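Protein SeqA (Vibrio cholerae, PDB 3SK7) probably binds pairs of hemimethylated GATC sequences in the replication origin and so keeps a newly replicated chromosome from initiating again in the same cell cycle. Local coordinates at residues Y55-N59 with E60-L64; M102-P105 with S106-E110. All blocks are in the same frame, centred on the assembly; numbering follows the deposited sequence. Where two conformers were deposited one is given.

Contact 1 of 2, residues Y55-N59 with E60-L64; sequences YFADN and EQTLL
Asn59 and Thr62 meet where the chain leaves the short edge strand 56-57, turns through Asp58 and enters helix 60-66, with Asn59 at the N-cap. Asn59 OD1 takes the backbone N-H of Thr62 at 3.0 Å, a side-chain capping bond on the first turn. The donor stands above the carbonyl plane, 39° out of it. In the other direction the amide nitrogen gives to the hydroxyl of the same residue, Asn59 ND2 to Thr62 OG1 at 2.9 Å, tilted somewhat from the amide plane. The two side chains cross at about a right angle. A third bond, Asn59 ND2 to Asp58 OD1 at 2.8 Å, lies in the amide plane and meets the carboxylate oxygen nearly along its C-O direction. Three bonds thus fix the flip and rotation of the amide, and chi1 of 69° puts Asn59 CG between its own backbone N and carbonyl carbon. The carboxylate of Asp58 probably polarises the N-H it receives. Beside this polar cap, strand and helix meet through apolar atoms. Trp81 and Pro72 also touch Leu63, and the backbone of Ala57 is bonded to that of Trp81 in the antiparallel sheet. Leu63 reaches back over the strand with CD2 3.9 Å from Phe56 C, while the methyl of Ala57 sits against its branch point, Ala57 CB to Leu63 CG at 3.7 Å.

Contact 2 of 2, residues M102-P105 with S106-E110; sequences MGFP and SDIIE
A local, mainly apolar contact at a helix start joins Phe104 and Pro105 to Ile108 and Ile109, in the turn that links helix 88-101 to helix 106-114. The first helix ends in a Schellman motif with Gly103 at positive phi (97°), and Pro105 takes the N-cap position of the next. Phe104 meets both isoleucines, each with a different part of its side chain: its CB rests on Ile109 CG1 at 3.8 Å, and its ring carbon CD1 approaches Ile108 CG2 at 3.9 Å, the methyl coming obliquely to the ring. That same methyl touches the proline ring, Ile108 CG2 to Pro105 CG at 4.1 Å. Chi1 of -171° sends Ile108 CG1 away from its own backbone N and leaves CG2 as the branch facing the turn. Ile109 runs extended beyond CG1, bringing its CD1 to 3.5 Å from Phe104 O. The backbone link is a weak hydrogen bond from Ile109 N to Pro105 O at 3.4 Å, and Ile109 CG1 crowds this acceptor at 3.2 Å. Met8 of helix 3-12 touches both Phe104 and Ile108, while Met99 of helix 88-101 touches Phe104 and Ile109, so side chains of this contact also pack against helices 3-12 and 88-101. The backbone bond from Ile109 to Pro105 being weak, hydrocarbon contact rather than side-chain hydrogen bonding chiefly ties Phe104 and Pro105 to the helix that follows.

How the contacts relate
Both contacts lie at helix starts but use different means: contact 1 has a polar asparagine cap beside a small apolar contact, whereas contact 2 has proline at the N-cap and relies mainly on apolar side chains. They are on opposite sides of the chain's centre, with their own centres 26 Å apart and nearest atoms about 9 Å apart, so neither touches the other. Helix 88-101 relates them: Tyr55 packs on Arg90, Met94 and Gln97 and Phe56 on Val98, and Ile109 packs on Glu96, Met99 and Val100. Helix 39-47 likewise meets Phe56 from 55-59 and Met102 from 102-105. All four segments lie within the range of the SeqA C-terminal domain family.

Contact 1 of 2, residues Y55-N59 with E60-L64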
loop_
_atom_site.group_PDB
_atom_site.type_symbol
_atom_site.label_atom_id
_atom_site.label_comp_id
_atom_site.label_asym_id
_atom_site.label_seq_id
_atom_site.Cartn_x
_atom_site.Cartn_y
_atom_site.Cartn_z
ATOM N N TYR A 55 0.416 -10.994 3.309
ATOM C CA TYR A 55 -0.439 -9.860 3.084
ATOM C C TYR A 55 -0.682 -9.600 1.606
ATOM O O TYR A 55 -1.756 -9.109 1.248
ATOM C CB TYR A 55 0.190 -8.603 3.703
ATOM C CG TYR A 55 0.190 -8.567 5.192
ATOM C CD1 TYR A 55 -0.960 -8.836 5.911
ATOM C CD2 TYR A 55 1.333 -8.242 5.888
ATOM C CE1 TYR A 55 -0.970 -8.796 7.305
ATOM C CE2 TYR A 55 1.333 -8.199 7.282
ATOM C CZ TYR A 55 0.174 -8.487 7.971
ATOM O OH TYR A 55 0.154 -8.455 9.348
ATOM N N PHE A 56 0.302 -9.896 0.767
ATOM C CA PHE A 56 0.259 -9.590 -0.647
ATOM C C PHE A 56 0.464 -10.851 -1.476
ATOM O O PHE A 56 1.177 -11.782 -1.060
ATOM C CB PHE A 56 1.356 -8.609 -1.016
ATOM C CG PHE A 56 1.245 -7.286 -0.317
ATOM C CD1 PHE A 56 1.928 -7.040 0.859
ATOM C CD2 PHE A 56 0.455 -6.286 -0.848
ATOM C CE1 PHE A 56 1.798 -5.821 1.510
ATOM C CE2 PHE A 56 0.334 -5.062 -0.214
ATOM C CZ PHE A 56 1.004 -4.827 0.952
ATOM N N ALA A 57 -0.110 -10.824 -2.673
ATOM C CA ALA A 57 0.135 -11.859 -3.656
ATOM C C ALA A 57 0.017 -11.275 -5.050
ATOM O O ALA A 57 -0.407 -10.131 -5.203
ATOM C CB ALA A 57 -0.829 -13.030 -3.483
ATOM N N ASP A 58 0.347 -12.063 -6.067
ATOM C CA ASP A 58 0.128 -11.663 -7.458
ATOM C C ASP A 58 -1.142 -12.261 -8.041
ATOM O O ASP A 58 -1.393 -12.159 -9.237
ATOM C CB ASP A 58 1.351 -11.931 -8.343
ATOM C CG ASP A 58 1.494 -13.385 -8.721
ATOM O OD1 ASP A 58 0.893 -14.245 -8.049
ATOM O OD2 ASP A 58 2.232 -13.667 -9.689
ATOM N N ASN A 59 -1.977 -12.815 -7.176
ATOM C CA ASN A 59 -3.267 -13.361 -7.578
ATOM C C ASN A 59 -4.198 -13.560 -6.377
ATOM O O ASN A 59 -3.745 -13.688 -5.253
ATOM C CB ASN A 59 -3.081 -14.670 -8.315
ATOM C CG ASN A 59 -2.598 -15.791 -7.405
ATOM O OD1 ASN A 59 -3.397 -16.565 -6.898
ATOM N ND2 ASN A 59 -1.291 -15.839 -7.151
ATOM N N GLU A 60 -5.505 -13.565 -6.624
ATOM C CA GLU A 60 -6.505 -13.650 -5.568
ATOM C C GLU A 60 -6.462 -14.986 -4.809
ATOM O O GLU A 60 -6.619 -15.040 -3.584
ATOM C CB GLU A 60 -7.888 -13.467 -6.196
ATOM C CG GLU A 60 -9.022 -13.507 -5.215
ATOM C CD GLU A 60 -10.372 -13.242 -5.850
ATOM O OE1 GLU A 60 -10.530 -13.414 -7.086
ATOM O OE2 GLU A 60 -11.277 -12.882 -5.089
ATOM N N GLN A 61 -6.251 -16.060 -5.549
ATOM C CA GLN A 61 -6.389 -17.390 -4.982
ATOM C C GLN A 61 -5.361 -17.681 -3.905
ATOM O O GLN A 61 -5.669 -18.318 -2.903
ATOM C CB GLN A 61 -6.297 -18.454 -6.072
ATOM C CG GLN A 61 -6.518 -19.878 -5.547
ATOM C CD GLN A 61 -7.862 -20.047 -4.836
ATOM O OE1 GLN A 61 -8.924 -19.864 -5.438
ATOM N NE2 GLN A 61 -7.819 -20.390 -3.549
ATOM N N THR A 62 -4.143 -17.228 -4.117
ATOM C CA THR A 62 -3.090 -17.423 -3.125
ATOM C C THR A 62 -3.519 -16.853 -1.769
ATOM O O THR A 62 -3.267 -17.432 -0.691
ATOM C CB THR A 62 -1.784 -16.765 -3.572
ATOM O OG1 THR A 62 -1.247 -17.472 -4.698
ATOM C CG2 THR A 62 -0.773 -16.758 -2.446
ATOM N N LEU A 63 -4.187 -15.708 -1.819
ATOM C CA LEU A 63 -4.602 -15.088 -0.590
ATOM C C LEU A 63 -5.809 -15.797 0.011
ATOM O O LEU A 63 -5.927 -15.908 1.239
ATOM C CB LEU A 63 -4.902 -13.596 -0.790
ATOM C CG LEU A 63 -3.705 -12.743 -1.171
ATOM C CD1 LEU A 63 -4.164 -11.293 -1.391
ATOM C CD2 LEU A 63 -2.619 -12.829 -0.130
ATOM N N LEU A 64 -6.703 -16.302 -0.839
ATOM C CA LEU A 64 -7.789 -17.139 -0.331
ATOM C C LEU A 64 -7.273 -18.473 0.235
ATOM O O LEU A 64 -7.843 -19.019 1.182
ATOM C CB LEU A 64 -8.827 -17.390 -1.425
ATOM C CG LEU A 64 -9.599 -16.152 -1.856
ATOM C CD1 LEU A 64 -10.565 -16.505 -2.968
ATOM C CD2 LEU A 64 -10.337 -15.555 -0.727
#

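Contact 2 of 2, residues M102-P105 with S106-E110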
loop_
_atom_site.group_PDB
_atom_site.type_symbol
_atom_site.label_atom_id
_atom_site.label_comp_id
_atom_site.label_asym_id
_atom_site.label_seq_id
_atom_site.Cartn_x
_atom_site.Cartn_y
_atom_site.Cartn_z
ATOM N N MET A 102 11.290 -0.508 1.088
ATOM C CA MET A 102 11.619 0.201 -0.139
ATOM C C MET A 102 12.647 1.316 0.058
ATOM O O MET A 102 13.095 1.918 -0.911
ATOM C CB MET A 102 10.347 0.809 -0.761
ATOM C CG MET A 102 9.360 -0.191 -1.355
ATOM S SD MET A 102 7.882 0.577 -2.038
ATOM C CE MET A 102 8.507 1.343 -3.524
ATOM N N GLY A 103 12.977 1.609 1.311
ATOM C CA GLY A 103 14.039 2.556 1.625
ATOM C C GLY A 103 13.629 3.978 1.933
ATOM O O GLY A 103 14.492 4.872 1.968
ATOM N N PHE A 104 12.335 4.202 2.160
ATOM C CA PHE A 104 11.884 5.534 2.489
ATOM C C PHE A 104 12.319 5.927 3.905
ATOM O O PHE A 104 12.401 5.118 4.819
ATOM C CB PHE A 104 10.365 5.623 2.393
ATOM C CG PHE A 104 9.838 5.638 0.995
ATOM C CD1 PHE A 104 9.624 6.834 0.339
ATOM C CD2 PHE A 104 9.522 4.462 0.343
ATOM C CE1 PHE A 104 9.111 6.850 -0.945
ATOM C CE2 PHE A 104 9.016 4.478 -0.940
ATOM C CZ PHE A 104 8.806 5.685 -1.573
ATOM N N PRO A 105 12.604 7.203 4.091
ATOM C CA PRO A 105 12.889 7.736 5.418
ATOM C C PRO A 105 11.620 7.831 6.262
ATOM O O PRO A 105 10.510 7.951 5.720
ATOM C CB PRO A 105 13.443 9.126 5.130
ATOM C CG PRO A 105 12.858 9.484 3.803
ATOM C CD PRO A 105 12.748 8.198 3.036
ATOM N N SER A 106 11.782 7.794 7.571
ATOM C CA SER A 106 10.652 7.632 8.466
ATOM C C SER A 106 9.740 8.823 8.428
ATOM O O SER A 106 8.562 8.707 8.691
ATOM C CB SER A 106 11.147 7.410 9.899
ATOM O OG SER A 106 12.047 6.336 9.946
ATOM N N ASP A 107 10.271 9.989 8.107
ATOM C CA ASP A 107 9.473 11.219 8.140
ATOM C C ASP A 107 8.256 11.147 7.194
ATOM O O ASP A 107 7.096 11.362 7.598
ATOM C CB ASP A 107 10.365 12.402 7.766
ATOM C CG ASP A 107 11.656 12.441 8.575
ATOM O OD1 ASP A 107 11.672 13.033 9.674
ATOM O OD2 ASP A 107 12.672 11.873 8.116
ATOM N N ILE A 108 8.536 10.824 5.936
ATOM C CA ILE A 108 7.464 10.713 4.954
ATOM C C ILE A 108 6.579 9.499 5.264
ATOM O O ILE A 108 5.381 9.534 5.026
ATOM C CB ILE A 108 8.003 10.614 3.500
ATOM C CG1 ILE A 108 6.869 10.723 2.483
ATOM C CG2 ILE A 108 8.764 9.310 3.271
ATOM C CD1 ILE A 108 6.022 12.008 2.629
ATOM N N ILE A 109 7.160 8.449 5.840
ATOM C CA ILE A 109 6.377 7.263 6.156
ATOM C C ILE A 109 5.316 7.598 7.211
ATOM O O ILE A 109 4.164 7.185 7.115
ATOM C CB ILE A 109 7.267 6.102 6.658
ATOM C CG1 ILE A 109 8.243 5.665 5.573
ATOM C CG2 ILE A 109 6.403 4.962 7.081
ATOM C CD1 ILE A 109 9.129 4.517 5.980
ATOM N N GLU A 110 5.709 8.348 8.227
ATOM C CA GLU A 110 4.769 8.793 9.244
ATOM C C GLU A 110 3.646 9.626 8.629
ATOM O O GLU A 110 2.469 9.423 8.966
ATOM C CB GLU A 110 5.499 9.608 10.322
ATOM C CG GLU A 110 4.575 10.088 11.460
ATOM C CD GLU A 110 5.224 11.076 12.415
ATOM O OE1 GLU A 110 6.314 11.599 12.082
ATOM O OE2 GLU A 110 4.630 11.334 13.494
#